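Local coordinates for protein 7,8-dihydro-6-hydroxymethylpterin pyrophosphokinase-dihydropteroate synthase (Plasmodium falciparum, PDB 6JWS) that probably catalyses two consecutive steps of folate biosynthesis, pyrophosphorylating 6-hydroxymethyl-7,8-dihydropterin with ATP and then joining the product to 4-aminobenzoate, at residues T36-V41 / G566-R571; T167-T172 / N334-E339; G393-N398 / K412-R417; V397-F402 / W647-N652. The protein carries 1 engineered substitution. All coordinates share one frame; numbering follows the deposited sequence.

Contact 1. Residues T36-V41 / G566-R571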
loop_
_atom_site.group_PDB
_atom_site.type_symbol
_atom_site.label_atom_id
_atom_site.label_comp_id
_atom_site.label_asym_id
_atom_site.label_seq_id
_atom_site.Cartn_x
_atom_site.Cartn_y
_atom_site.Cartn_z
ATOM N N THR B 36 -5.648 -36.143 13.790
ATOM C CA THR B 36 -5.971 -37.492 14.246
ATOM C C THR B 36 -4.674 -38.276 14.469
ATOM O O THR B 36 -4.490 -38.900 15.514
ATOM C CB THR B 36 -6.939 -38.189 13.269
ATOM O OG1 THR B 36 -8.172 -37.466 13.186
ATOM C CG2 THR B 36 -7.199 -39.643 13.607
ATOM N N ALA B 37 -3.759 -38.208 13.490
ATOM C CA ALA B 37 -2.452 -38.838 13.616
ATOM C C ALA B 37 -1.664 -38.236 14.774
ATOM O O ALA B 37 -0.982 -38.978 15.480
ATOM C CB ALA B 37 -1.682 -38.767 12.315
ATOM N N LEU B 38 -1.750 -36.910 14.982
ATOM C CA LEU B 38 -1.055 -36.308 16.123
ATOM C C LEU B 38 -1.536 -36.943 17.423
ATOM O O LEU B 38 -0.719 -37.271 18.277
ATOM C CB LEU B 38 -1.271 -34.793 16.207
ATOM C CG LEU B 38 -0.447 -33.920 15.260
ATOM C CD1 LEU B 38 -0.863 -32.459 15.404
ATOM C CD2 LEU B 38 1.040 -34.065 15.520
ATOM N N HIS B 39 -2.861 -37.065 17.576
ATOM C CA HIS B 39 -3.450 -37.688 18.750
ATOM C C HIS B 39 -2.931 -39.113 18.925
ATOM O O HIS B 39 -2.499 -39.476 20.012
ATOM C CB HIS B 39 -4.978 -37.694 18.658
ATOM C CG HIS B 39 -5.589 -36.341 18.755
ATOM N ND1 HIS B 39 -5.348 -35.497 19.831
ATOM C CD2 HIS B 39 -6.478 -35.706 17.954
ATOM C CE1 HIS B 39 -6.040 -34.388 19.667
ATOM N NE2 HIS B 39 -6.734 -34.488 18.516
ATOM N N LEU B 40 -2.967 -39.907 17.847
ATOM C CA LEU B 40 -2.556 -41.301 17.919
ATOM C C LEU B 40 -1.076 -41.409 18.262
ATOM O O LEU B 40 -0.683 -42.315 19.000
ATOM C CB LEU B 40 -2.939 -42.025 16.625
ATOM C CG LEU B 40 -4.448 -42.117 16.393
ATOM C CD1 LEU B 40 -4.773 -42.682 15.023
ATOM C CD2 LEU B 40 -5.121 -42.933 17.492
ATOM N N VAL B 41 -0.272 -40.453 17.777
ATOM C CA VAL B 41 1.138 -40.380 18.148
ATOM C C VAL B 41 1.272 -40.103 19.653
ATOM O O VAL B 41 2.067 -40.755 20.329
ATOM C CB VAL B 41 1.902 -39.350 17.281
ATOM C CG1 VAL B 41 3.300 -39.054 17.813
ATOM C CG2 VAL B 41 1.958 -39.750 15.809
ATOM N N GLY B 566 3.232 -29.436 23.380
ATOM C CA GLY B 566 2.469 -30.153 22.376
ATOM C C GLY B 566 1.303 -29.367 21.796
ATOM O O GLY B 566 0.399 -29.954 21.210
ATOM N N ILE B 567 1.305 -28.036 21.951
ATOM C CA ILE B 567 0.347 -27.233 21.203
ATOM C C ILE B 567 0.874 -27.113 19.773
ATOM O O ILE B 567 2.019 -26.732 19.566
ATOM C CB ILE B 567 0.109 -25.861 21.865
ATOM C CG1 ILE B 567 -0.350 -26.014 23.324
ATOM C CG2 ILE B 567 -0.871 -25.023 21.040
ATOM C CD1 ILE B 567 -1.516 -26.979 23.512
ATOM N N PRO B 568 0.107 -27.549 18.749
ATOM C CA PRO B 568 0.592 -27.499 17.367
ATOM C C PRO B 568 0.967 -26.058 16.998
ATOM O O PRO B 568 0.197 -25.137 17.264
ATOM C CB PRO B 568 -0.620 -27.958 16.544
ATOM C CG PRO B 568 -1.497 -28.744 17.519
ATOM C CD PRO B 568 -1.242 -28.136 18.883
ATOM N N ARG B 569 2.153 -25.891 16.384
ATOM C CA ARG B 569 2.726 -24.603 16.012
ATOM C C ARG B 569 1.763 -23.761 15.169
ATOM O O ARG B 569 1.689 -22.546 15.359
ATOM C CB ARG B 569 4.057 -24.786 15.268
ATOM C CG ARG B 569 4.829 -23.489 15.042
ATOM C CD ARG B 569 6.161 -23.710 14.333
ATOM N NE ARG B 569 7.031 -24.512 15.173
ATOM C CZ ARG B 569 7.990 -24.008 15.938
ATOM N NH1 ARG B 569 8.255 -22.708 15.908
ATOM N NH2 ARG B 569 8.694 -24.826 16.698
ATOM N N TYR B 570 1.044 -24.403 14.241
ATOM C CA TYR B 570 0.197 -23.716 13.277
ATOM C C TYR B 570 -1.104 -23.231 13.932
ATOM O O TYR B 570 -1.940 -22.624 13.269
ATOM C CB TYR B 570 -0.074 -24.637 12.081
ATOM C CG TYR B 570 -0.637 -25.982 12.457
ATOM C CD1 TYR B 570 -1.993 -26.140 12.662
ATOM C CD2 TYR B 570 0.185 -27.077 12.667
ATOM C CE1 TYR B 570 -2.537 -27.347 13.058
ATOM C CE2 TYR B 570 -0.342 -28.298 13.053
ATOM C CZ TYR B 570 -1.708 -28.432 13.237
ATOM O OH TYR B 570 -2.255 -29.617 13.635
ATOM N N ARG B 571 -1.269 -23.458 15.246
ATOM C CA ARG B 571 -2.495 -23.042 15.924
ATOM C C ARG B 571 -2.243 -21.867 16.875
ATOM O O ARG B 571 -3.128 -21.505 17.645
ATOM C CB ARG B 571 -3.139 -24.206 16.692
ATOM C CG ARG B 571 -3.976 -25.135 15.821
ATOM C CD ARG B 571 -4.709 -26.188 16.641
ATOM N NE ARG B 571 -5.621 -26.992 15.844
ATOM C CZ ARG B 571 -6.874 -26.662 15.541
ATOM N NH1 ARG B 571 -7.371 -25.501 15.963
ATOM N NH2 ARG B 571 -7.615 -27.485 14.816
#
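L38 meets Y570 methyl to hydroxyl: L38 CD1 lies 3.6 Å from Y570 OH, the two side chains approaching from opposite directions. The same methyl reaches the proline ring beside the tyrosine, with L38 CD1 4.3 Å from P568 CG. One branch thus carries the touch, and leucine's length suits the gap, since the CA atoms of L38 and P568 stand 9.0 Å apart.

P568 and Y570 form a unit of their own. P568 CB sits over one face of the phenol, 3.4 Å above its plane and offset toward the rim. The tyrosine has CG between its backbone N and carbonyl carbon (chi1 54°), which turns the ring back beside the proline and sends its hydroxyl toward the helix. A short 3-10 turn supports this shape, with R571 N bonded to P568 O at 3.0 Å.

Further out, Y570 OH is hydrogen-bonded to E35 OE2, and R571 NE makes a salt bridge to the same oxygen. L38 also packs on L166, V168 and I48 of the antiparallel sheet. Just before the turn, G566, with positive phi, ends helix 547-564 in a Schellman motif.

A kinase-domain helix and a synthase-barrel loop are therefore joined by a leucine methyl set against a proline ring and a phenol oxygen, beside the carboxylate of E35, whose charge R571 probably balances and whose bond to the phenol helps fix the ring.

Contact 2. Residues T167-T172 / N334-E339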
loop_
_atom_site.group_PDB
_atom_site.type_symbol
_atom_site.label_atom_id
_atom_site.label_comp_id
_atom_site.label_asym_id
_atom_site.label_seq_id
_atom_site.Cartn_x
_atom_site.Cartn_y
_atom_site.Cartn_z
ATOM N N THR B 167 5.864 -31.812 10.473
ATOM C CA THR B 167 6.771 -32.594 11.302
ATOM C C THR B 167 6.413 -32.455 12.785
ATOM O O THR B 167 5.711 -31.518 13.175
ATOM C CB THR B 167 8.246 -32.303 10.984
ATOM O OG1 THR B 167 8.563 -30.923 11.197
ATOM C CG2 THR B 167 8.671 -32.789 9.603
ATOM N N VAL B 168 6.877 -33.432 13.589
ATOM C CA VAL B 168 6.707 -33.475 15.033
ATOM C C VAL B 168 7.964 -34.082 15.650
ATOM O O VAL B 168 8.572 -34.971 15.063
ATOM C CB VAL B 168 5.443 -34.233 15.500
ATOM C CG1 VAL B 168 4.223 -33.933 14.653
ATOM C CG2 VAL B 168 5.661 -35.731 15.617
ATOM N N VAL B 169 8.359 -33.570 16.823
ATOM C CA VAL B 169 9.344 -34.242 17.653
ATOM C C VAL B 169 8.603 -34.955 18.787
ATOM O O VAL B 169 7.726 -34.369 19.434
ATOM C CB VAL B 169 10.404 -33.264 18.191
ATOM C CG1 VAL B 169 11.394 -33.959 19.108
ATOM C CG2 VAL B 169 11.133 -32.497 17.086
ATOM N N VAL B 170 8.951 -36.234 18.994
ATOM C CA VAL B 170 8.352 -37.101 19.999
ATOM C C VAL B 170 9.433 -37.548 20.984
ATOM O O VAL B 170 10.513 -38.000 20.592
ATOM C CB VAL B 170 7.642 -38.305 19.343
ATOM C CG1 VAL B 170 6.894 -39.148 20.358
ATOM C CG2 VAL B 170 6.656 -37.850 18.286
ATOM N N LYS B 171 9.145 -37.382 22.278
ATOM C CA LYS B 171 9.895 -38.078 23.318
ATOM C C LYS B 171 9.189 -39.416 23.523
ATOM O O LYS B 171 8.022 -39.436 23.923
ATOM C CB LYS B 171 9.998 -37.207 24.570
ATOM C CG LYS B 171 10.707 -37.791 25.790
ATOM C CD LYS B 171 10.286 -37.067 27.092
ATOM C CE LYS B 171 11.200 -35.948 27.570
ATOM N NZ LYS B 171 10.489 -34.967 28.436
ATOM N N THR B 172 9.879 -40.510 23.151
ATOM C CA THR B 172 9.240 -41.807 22.962
ATOM C C THR B 172 9.790 -42.855 23.929
ATOM O O THR B 172 10.943 -42.796 24.356
ATOM C CB THR B 172 9.272 -42.245 21.489
ATOM O OG1 THR B 172 8.265 -43.240 21.324
ATOM C CG2 THR B 172 10.608 -42.785 21.026
ATOM N N ASN B 334 13.074 -26.944 9.432
ATOM C CA ASN B 334 13.683 -25.640 9.649
ATOM C C ASN B 334 12.889 -24.850 10.694
ATOM O O ASN B 334 13.435 -23.945 11.310
ATOM C CB ASN B 334 13.859 -24.863 8.337
ATOM C CG ASN B 334 14.421 -23.464 8.515
ATOM O OD1 ASN B 334 15.529 -23.280 9.024
ATOM N ND2 ASN B 334 13.664 -22.461 8.100
ATOM N N ASP B 335 11.593 -25.164 10.856
ATOM C CA ASP B 335 10.745 -24.485 11.829
ATOM C C ASP B 335 11.084 -24.954 13.240
ATOM O O ASP B 335 11.033 -24.153 14.172
ATOM C CB ASP B 335 9.258 -24.803 11.635
ATOM C CG ASP B 335 8.611 -24.193 10.407
ATOM O OD1 ASP B 335 9.129 -23.182 9.894
ATOM O OD2 ASP B 335 7.602 -24.738 9.968
ATOM N N MET B 336 11.406 -26.256 13.374
ATOM C CA MET B 336 11.540 -26.934 14.662
ATOM C C MET B 336 12.988 -26.898 15.139
ATOM O O MET B 336 13.233 -26.498 16.267
ATOM C CB MET B 336 11.095 -28.406 14.631
ATOM C CG MET B 336 9.743 -28.643 13.976
ATOM S SD MET B 336 9.144 -30.314 14.364
ATOM C CE MET B 336 10.496 -31.312 13.733
ATOM N N ILE B 337 13.934 -27.316 14.282
ATOM C CA ILE B 337 15.279 -27.636 14.743
ATOM C C ILE B 337 16.305 -27.086 13.762
ATOM O O ILE B 337 17.147 -27.821 13.246
ATOM C CB ILE B 337 15.442 -29.158 14.957
ATOM C CG1 ILE B 337 15.250 -29.942 13.653
ATOM C CG2 ILE B 337 14.521 -29.647 16.072
ATOM C CD1 ILE B 337 15.290 -31.458 13.816
ATOM N N PRO B 338 16.300 -25.757 13.523
ATOM C CA PRO B 338 17.175 -25.152 12.517
ATOM C C PRO B 338 18.664 -25.394 12.775
ATOM O O PRO B 338 19.454 -25.478 11.828
ATOM C CB PRO B 338 16.868 -23.644 12.617
ATOM C CG PRO B 338 16.215 -23.463 13.986
ATOM C CD PRO B 338 15.489 -24.764 14.253
ATOM N N GLU B 339 19.041 -25.549 14.049
ATOM C CA GLU B 339 20.454 -25.637 14.391
ATOM C C GLU B 339 20.939 -27.082 14.450
ATOM O O GLU B 339 22.124 -27.309 14.662
ATOM C CB GLU B 339 20.777 -24.847 15.662
ATOM C CG GLU B 339 20.595 -23.349 15.488
ATOM C CD GLU B 339 21.293 -22.735 14.277
ATOM O OE1 GLU B 339 22.490 -23.061 14.043
ATOM O OE2 GLU B 339 20.642 -21.930 13.558
#
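M336 sends its thioether across to strand 163-172, meeting T167 and V169 on the way. From CB the chain leads to M336 CG, which comes within 3.8 Å of T167 OG1. The sulfur follows: M336 SD is 3.3 Å from T167 OG1 and also rests against the backbone, 3.9 Å from V168 N. There the bend at chi3 (-57°) swings the methyl across the strand, where M336 CE lies between T167 OG1, at 3.2 Å, and V169 CG2, at 3.6 Å. It thus spans two residues whose CB atoms lie on one side of the strand; V168, between them, points the opposite way.

A flexible, unbranched methionine suits this task, because it can fold to fit a polar hydroxyl and a branched valine at once. M336 also touches V19 and N50 of the neighbouring strands 16-24 and 46-57 of the kinase sheet.

No hydrogen bond crosses between the segments. Here M336 packs by van der Waals contact alone, its polarisable sulfur and methyl giving the threonine oxygen a soft surface, while hydrogen bonds from D335 to Y55 OH and Y53 N of strand 46-57 hold the adjoining backbone.

Contact 3. Residues G393-N398 / K412-R417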
loop_
_atom_site.group_PDB
_atom_site.type_symbol
_atom_site.label_atom_id
_atom_site.label_comp_id
_atom_site.label_asym_id
_atom_site.label_seq_id
_atom_site.Cartn_x
_atom_site.Cartn_y
_atom_site.Cartn_z
ATOM N N GLY B 393 -14.840 -9.607 15.006
ATOM C CA GLY B 393 -15.789 -8.650 15.573
ATOM C C GLY B 393 -15.838 -8.755 17.098
ATOM O O GLY B 393 -15.761 -9.853 17.650
ATOM N N ILE B 394 -15.911 -7.600 17.766
ATOM C CA ILE B 394 -15.726 -7.524 19.210
ATOM C C ILE B 394 -17.096 -7.528 19.891
ATOM O O ILE B 394 -17.953 -6.717 19.563
ATOM C CB ILE B 394 -14.947 -6.250 19.609
ATOM C CG1 ILE B 394 -13.508 -6.232 19.099
ATOM C CG2 ILE B 394 -14.994 -6.027 21.119
ATOM C CD1 ILE B 394 -12.886 -4.846 19.116
ATOM N N LEU B 395 -17.289 -8.436 20.854
ATOM C CA LEU B 395 -18.442 -8.363 21.738
ATOM C C LEU B 395 -17.962 -8.308 23.185
ATOM O O LEU B 395 -17.607 -9.323 23.759
ATOM C CB LEU B 395 -19.368 -9.565 21.528
ATOM C CG LEU B 395 -20.610 -9.533 22.420
ATOM C CD1 LEU B 395 -21.582 -8.461 21.952
ATOM C CD2 LEU B 395 -21.305 -10.884 22.442
ATOM N N ASN B 396 -17.940 -7.108 23.752
ATOM C CA ASN B 396 -17.608 -6.916 25.150
ATOM C C ASN B 396 -18.918 -6.798 25.927
ATOM O O ASN B 396 -19.634 -5.811 25.786
ATOM C CB ASN B 396 -16.744 -5.669 25.350
ATOM C CG ASN B 396 -16.489 -5.341 26.810
ATOM O OD1 ASN B 396 -16.485 -6.217 27.665
ATOM N ND2 ASN B 396 -16.229 -4.077 27.102
ATOM N N VAL B 397 -19.222 -7.823 26.729
ATOM C CA VAL B 397 -20.524 -7.908 27.369
ATOM C C VAL B 397 -20.683 -6.786 28.402
ATOM O O VAL B 397 -21.713 -6.108 28.416
ATOM C CB VAL B 397 -20.815 -9.317 27.915
ATOM C CG1 VAL B 397 -22.157 -9.363 28.656
ATOM C CG2 VAL B 397 -20.779 -10.338 26.783
ATOM N N ASN B 398 -19.633 -6.546 29.194
ATOM C CA ASN B 398 -19.584 -5.408 30.098
ATOM C C ASN B 398 -20.026 -4.132 29.385
ATOM O O ASN B 398 -20.951 -3.458 29.845
ATOM C CB ASN B 398 -18.181 -5.170 30.653
ATOM C CG ASN B 398 -18.040 -5.559 32.106
ATOM O OD1 ASN B 398 -17.372 -6.544 32.423
ATOM N ND2 ASN B 398 -18.657 -4.793 32.995
ATOM N N LYS B 412 -29.955 -11.491 25.131
ATOM C CA LYS B 412 -30.638 -11.527 23.845
ATOM C C LYS B 412 -30.093 -10.427 22.942
ATOM O O LYS B 412 -29.940 -10.641 21.746
ATOM C CB LYS B 412 -32.153 -11.344 23.990
ATOM C CG LYS B 412 -32.913 -12.512 24.603
ATOM C CD LYS B 412 -34.427 -12.337 24.473
ATOM C CE LYS B 412 -35.227 -12.889 25.638
ATOM N NZ LYS B 412 -34.644 -14.144 26.175
ATOM N N ARG B 413 -29.857 -9.244 23.527
ATOM C CA ARG B 413 -29.256 -8.114 22.835
ATOM C C ARG B 413 -27.828 -8.489 22.426
ATOM O O ARG B 413 -27.410 -8.188 21.316
ATOM C CB ARG B 413 -29.315 -6.883 23.742
ATOM C CG ARG B 413 -28.719 -5.609 23.161
ATOM C CD ARG B 413 -28.482 -4.590 24.268
ATOM N NE ARG B 413 -28.680 -3.186 23.912
ATOM C CZ ARG B 413 -27.798 -2.423 23.265
ATOM N NH1 ARG B 413 -26.635 -2.924 22.877
ATOM N NH2 ARG B 413 -28.083 -1.158 23.003
ATOM N N ALA B 414 -27.112 -9.203 23.307
ATOM C CA ALA B 414 -25.758 -9.664 23.030
ATOM C C ALA B 414 -25.758 -10.559 21.792
ATOM O O ALA B 414 -24.976 -10.324 20.876
ATOM C CB ALA B 414 -25.148 -10.370 24.221
ATOM N N VAL B 415 -26.662 -11.551 21.771
ATOM C CA VAL B 415 -26.675 -12.539 20.707
ATOM C C VAL B 415 -27.110 -11.892 19.387
ATOM O O VAL B 415 -26.598 -12.231 18.318
ATOM C CB VAL B 415 -27.520 -13.765 21.108
ATOM C CG1 VAL B 415 -27.842 -14.670 19.928
ATOM C CG2 VAL B 415 -26.817 -14.560 22.195
ATOM N N GLN B 416 -28.036 -10.933 19.476
ATOM C CA GLN B 416 -28.487 -10.181 18.324
ATOM C C GLN B 416 -27.274 -9.526 17.659
ATOM O O GLN B 416 -27.115 -9.602 16.441
ATOM C CB GLN B 416 -29.451 -9.097 18.800
ATOM C CG GLN B 416 -30.673 -8.885 17.923
ATOM C CD GLN B 416 -31.786 -8.296 18.764
ATOM O OE1 GLN B 416 -32.667 -9.006 19.257
ATOM N NE2 GLN B 416 -31.732 -6.988 18.977
ATOM N N ARG B 417 -26.442 -8.862 18.477
ATOM C CA ARG B 417 -25.229 -8.186 18.042
ATOM C C ARG B 417 -24.277 -9.171 17.357
ATOM O O ARG B 417 -23.685 -8.834 16.337
ATOM C CB ARG B 417 -24.581 -7.449 19.217
ATOM C CG ARG B 417 -23.331 -6.656 18.862
ATOM C CD ARG B 417 -23.519 -5.547 17.840
ATOM N NE ARG B 417 -22.238 -4.919 17.518
ATOM C CZ ARG B 417 -21.847 -4.547 16.297
ATOM N NH1 ARG B 417 -22.644 -4.725 15.254
ATOM N NH2 ARG B 417 -20.655 -4.000 16.129
HETATM O O HOH W 1 -20.618 -5.471 19.741
#
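A single water bridges I394 and R417: it accepts from R417 NE at 2.8 Å and donates to I394 O at 2.9 Å. The guanidinium comes to it because the arginine chain, after leaving with CG anti to the backbone N, bends at chi2 (61°).

Beside this polar link the packing is apolar. L395 and R417 run alongside each other, pointing opposite ways, with L395 CD1 4.0 Å from R417 CG, so the arginine serves twice, by its methylenes and by its NE. The two methyls of L395 flank the carbonyl oxygen of A414, L395 CD1 and CD2 each 4.0 Å from A414 O. L395 CD2 is also 4.3 Å from A414 CB; alanine suits this place, its small side chain letting the helix come close to the strand.

Strand 390-396, helix 411-424 and the parallel strand 428-432, bonded to the first at G393 and L395, form a beta-alpha-beta crossover of the TIM barrel. The R417 side chain lies about 6 Å from a bound magnesium ion.

Leucine and alanine thus contribute to the apolar packing between strand and helix, while water lets a strand carbonyl and a charged side chain meet without direct contact.

Contact 4. Residues V397-F402 / W647-N652. With MG (magnesium ion), chain O.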
loop_
_atom_site.group_PDB
_atom_site.type_symbol
_atom_site.label_atom_id
_atom_site.label_comp_id
_atom_site.label_asym_id
_atom_site.label_seq_id
_atom_site.Cartn_x
_atom_site.Cartn_y
_atom_site.Cartn_z
ATOM N N VAL B 397 -19.222 -7.823 26.729
ATOM C CA VAL B 397 -20.524 -7.908 27.369
ATOM C C VAL B 397 -20.683 -6.786 28.402
ATOM O O VAL B 397 -21.713 -6.108 28.416
ATOM C CB VAL B 397 -20.815 -9.317 27.915
ATOM C CG1 VAL B 397 -22.157 -9.363 28.656
ATOM C CG2 VAL B 397 -20.779 -10.338 26.783
ATOM N N ASN B 398 -19.633 -6.546 29.194
ATOM C CA ASN B 398 -19.584 -5.408 30.098
ATOM C C ASN B 398 -20.026 -4.132 29.385
ATOM O O ASN B 398 -20.951 -3.458 29.845
ATOM C CB ASN B 398 -18.181 -5.170 30.653
ATOM C CG ASN B 398 -18.040 -5.559 32.106
ATOM O OD1 ASN B 398 -17.372 -6.544 32.423
ATOM N ND2 ASN B 398 -18.657 -4.793 32.995
ATOM N N TYR B 399 -19.329 -3.786 28.291
ATOM C CA TYR B 399 -19.628 -2.562 27.567
ATOM C C TYR B 399 -21.072 -2.589 27.086
ATOM O O TYR B 399 -21.819 -1.656 27.327
ATOM C CB TYR B 399 -18.716 -2.338 26.357
ATOM C CG TYR B 399 -18.926 -0.998 25.693
ATOM C CD1 TYR B 399 -18.335 0.157 26.199
ATOM C CD2 TYR B 399 -19.733 -0.868 24.572
ATOM C CE1 TYR B 399 -18.528 1.399 25.606
ATOM C CE2 TYR B 399 -19.931 0.367 23.960
ATOM C CZ TYR B 399 -19.327 1.505 24.477
ATOM O OH TYR B 399 -19.524 2.721 23.876
ATOM N N ASP B 400 -21.438 -3.678 26.416
ATOM C CA ASP B 400 -22.706 -3.822 25.725
ATOM C C ASP B 400 -23.884 -3.629 26.686
ATOM O O ASP B 400 -24.955 -3.207 26.252
ATOM C CB ASP B 400 -22.774 -5.199 25.061
ATOM C CG ASP B 400 -23.241 -5.184 23.617
ATOM O OD1 ASP B 400 -22.494 -4.626 22.760
ATOM O OD2 ASP B 400 -24.342 -5.748 23.353
ATOM N N SER B 401 -23.680 -3.955 27.972
ATOM C CA SER B 401 -24.730 -4.032 28.981
ATOM C C SER B 401 -24.769 -2.769 29.844
ATOM O O SER B 401 -25.845 -2.254 30.121
ATOM C CB SER B 401 -24.579 -5.280 29.852
ATOM O OG SER B 401 -25.077 -6.437 29.188
ATOM N N PHE B 402 -23.594 -2.273 30.261
ATOM C CA PHE B 402 -23.506 -1.300 31.342
ATOM C C PHE B 402 -23.044 0.077 30.854
ATOM O O PHE B 402 -22.906 0.996 31.662
ATOM C CB PHE B 402 -22.626 -1.824 32.482
ATOM C CG PHE B 402 -22.960 -3.220 32.944
ATOM C CD1 PHE B 402 -24.267 -3.576 33.260
ATOM C CD2 PHE B 402 -21.968 -4.178 33.087
ATOM C CE1 PHE B 402 -24.571 -4.862 33.685
ATOM C CE2 PHE B 402 -22.271 -5.464 33.516
ATOM C CZ PHE B 402 -23.576 -5.804 33.810
ATOM N N TRP B 647 -22.786 8.932 10.812
ATOM C CA TRP B 647 -22.073 8.578 12.035
ATOM C C TRP B 647 -21.815 7.075 12.102
ATOM O O TRP B 647 -22.722 6.260 11.918
ATOM C CB TRP B 647 -22.819 9.040 13.296
ATOM C CG TRP B 647 -23.101 10.509 13.383
ATOM C CD1 TRP B 647 -24.332 11.103 13.413
ATOM C CD2 TRP B 647 -22.136 11.573 13.481
ATOM N NE1 TRP B 647 -24.201 12.462 13.515
ATOM C CE2 TRP B 647 -22.868 12.783 13.552
ATOM C CE3 TRP B 647 -20.737 11.630 13.496
ATOM C CZ2 TRP B 647 -22.242 14.028 13.653
ATOM C CZ3 TRP B 647 -20.120 12.860 13.592
ATOM C CH2 TRP B 647 -20.863 14.041 13.680
ATOM N N MET B 648 -20.567 6.728 12.419
ATOM C CA MET B 648 -20.166 5.336 12.498
ATOM C C MET B 648 -20.140 4.868 13.957
ATOM O O MET B 648 -20.084 3.667 14.218
ATOM C CB MET B 648 -18.810 5.126 11.817
ATOM C CG MET B 648 -18.800 5.453 10.325
ATOM S SD MET B 648 -17.115 5.659 9.656
ATOM C CE MET B 648 -16.453 6.876 10.789
ATOM N N PHE B 649 -20.196 5.813 14.905
ATOM C CA PHE B 649 -20.358 5.472 16.310
ATOM C C PHE B 649 -21.841 5.524 16.679
ATOM O O PHE B 649 -22.463 6.587 16.617
ATOM C CB PHE B 649 -19.507 6.394 17.187
ATOM C CG PHE B 649 -19.600 6.161 18.678
ATOM C CD1 PHE B 649 -19.262 4.936 19.238
ATOM C CD2 PHE B 649 -20.002 7.182 19.532
ATOM C CE1 PHE B 649 -19.338 4.734 20.610
ATOM C CE2 PHE B 649 -20.073 6.982 20.905
ATOM C CZ PHE B 649 -19.747 5.755 21.443
ATOM N N GLN B 650 -22.403 4.360 17.041
ATOM C CA GLN B 650 -23.750 4.270 17.595
ATOM C C GLN B 650 -23.705 4.634 19.077
ATOM O O GLN B 650 -23.243 3.838 19.888
ATOM C CB GLN B 650 -24.337 2.864 17.433
ATOM C CG GLN B 650 -24.514 2.432 15.984
ATOM C CD GLN B 650 -25.770 1.620 15.770
ATOM O OE1 GLN B 650 -26.074 0.688 16.519
ATOM N NE2 GLN B 650 -26.516 1.976 14.736
ATOM N N MET B 651 -24.188 5.840 19.404
ATOM C CA MET B 651 -24.159 6.373 20.759
ATOM C C MET B 651 -24.932 5.463 21.719
ATOM O O MET B 651 -26.016 4.976 21.389
ATOM C CB MET B 651 -24.735 7.794 20.803
ATOM C CG MET B 651 -23.818 8.831 20.166
ATOM S SD MET B 651 -24.481 10.517 20.158
ATOM C CE MET B 651 -25.811 10.372 18.961
ATOM N N ASN B 652 -24.336 5.222 22.892
ATOM C CA ASN B 652 -24.973 4.481 23.973
ATOM C C ASN B 652 -25.712 5.451 24.896
ATOM O O ASN B 652 -26.807 5.146 25.371
ATOM C CB ASN B 652 -23.972 3.599 24.724
ATOM C CG ASN B 652 -23.636 2.342 23.950
ATOM O OD1 ASN B 652 -22.742 2.347 23.102
ATOM N ND2 ASN B 652 -24.351 1.264 24.232
HETATM MG MG MG O . -19.910 1.517 13.630
HETATM O O HOH W 2 -21.964 2.217 12.606
HETATM O O HOH W 3 -20.284 -0.443 12.771
#
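The contact is unusual in converging on one phenol oxygen, that of Y399, which points at the rim of the F649 ring. Y399 OH lies in the plane of that ring at its edge, 3.8 Å from F649 CE1, where the slightly positive aromatic hydrogens suit an oxygen. N652 comes to the same place from another direction: N652 OD1 is 3.3 Å from Y399 OH and 3.5 Å from Y399 CE2. Its amide stands almost upright to the tyrosine ring, the planes 81° apart, though N652 is poorly ordered.

Tyrosine suits helix 397-402 here through its length: with CG anti to the backbone N (chi1 -174°), the ring spans the gap to the opposing loop. F649 is itself stacked on Y663. Next to it, M648 O binds a magnesium ion at 2.2 Å, and two waters and the carboxylates of D689 and E692 share the coordination. The M648 side chain packs on Q664 of the second subunit.

Helix 397-402 leaves the C-terminal end of barrel strand 390-396, the end at which TIM barrels carry their active sites, and the side chain of Y399 is about 10 Å from the bound pteroic acid.

Contacts 1 and 2 are buried and belong together: V168 faces L38 while T167 and V169 face M336, so helix 30-44 and helix 327-336 lie on the two sides of strand 163-172, and contact 1 brings in the synthase-domain loop. Contacts 3 and 4 lie on the synthase barrel, their centres 10 Å apart, and share V397 and N398 where strand 390-396 passes into helix 397-402. Contact 3 is mostly buried, whereas contact 4 is partly open. Chemistry follows place: methyl and thioether packing in the first pair, a water bridge beside apolar packing in contact 3, and an aromatic and amide meeting of a short helix with a metal-binding loop in contact 4.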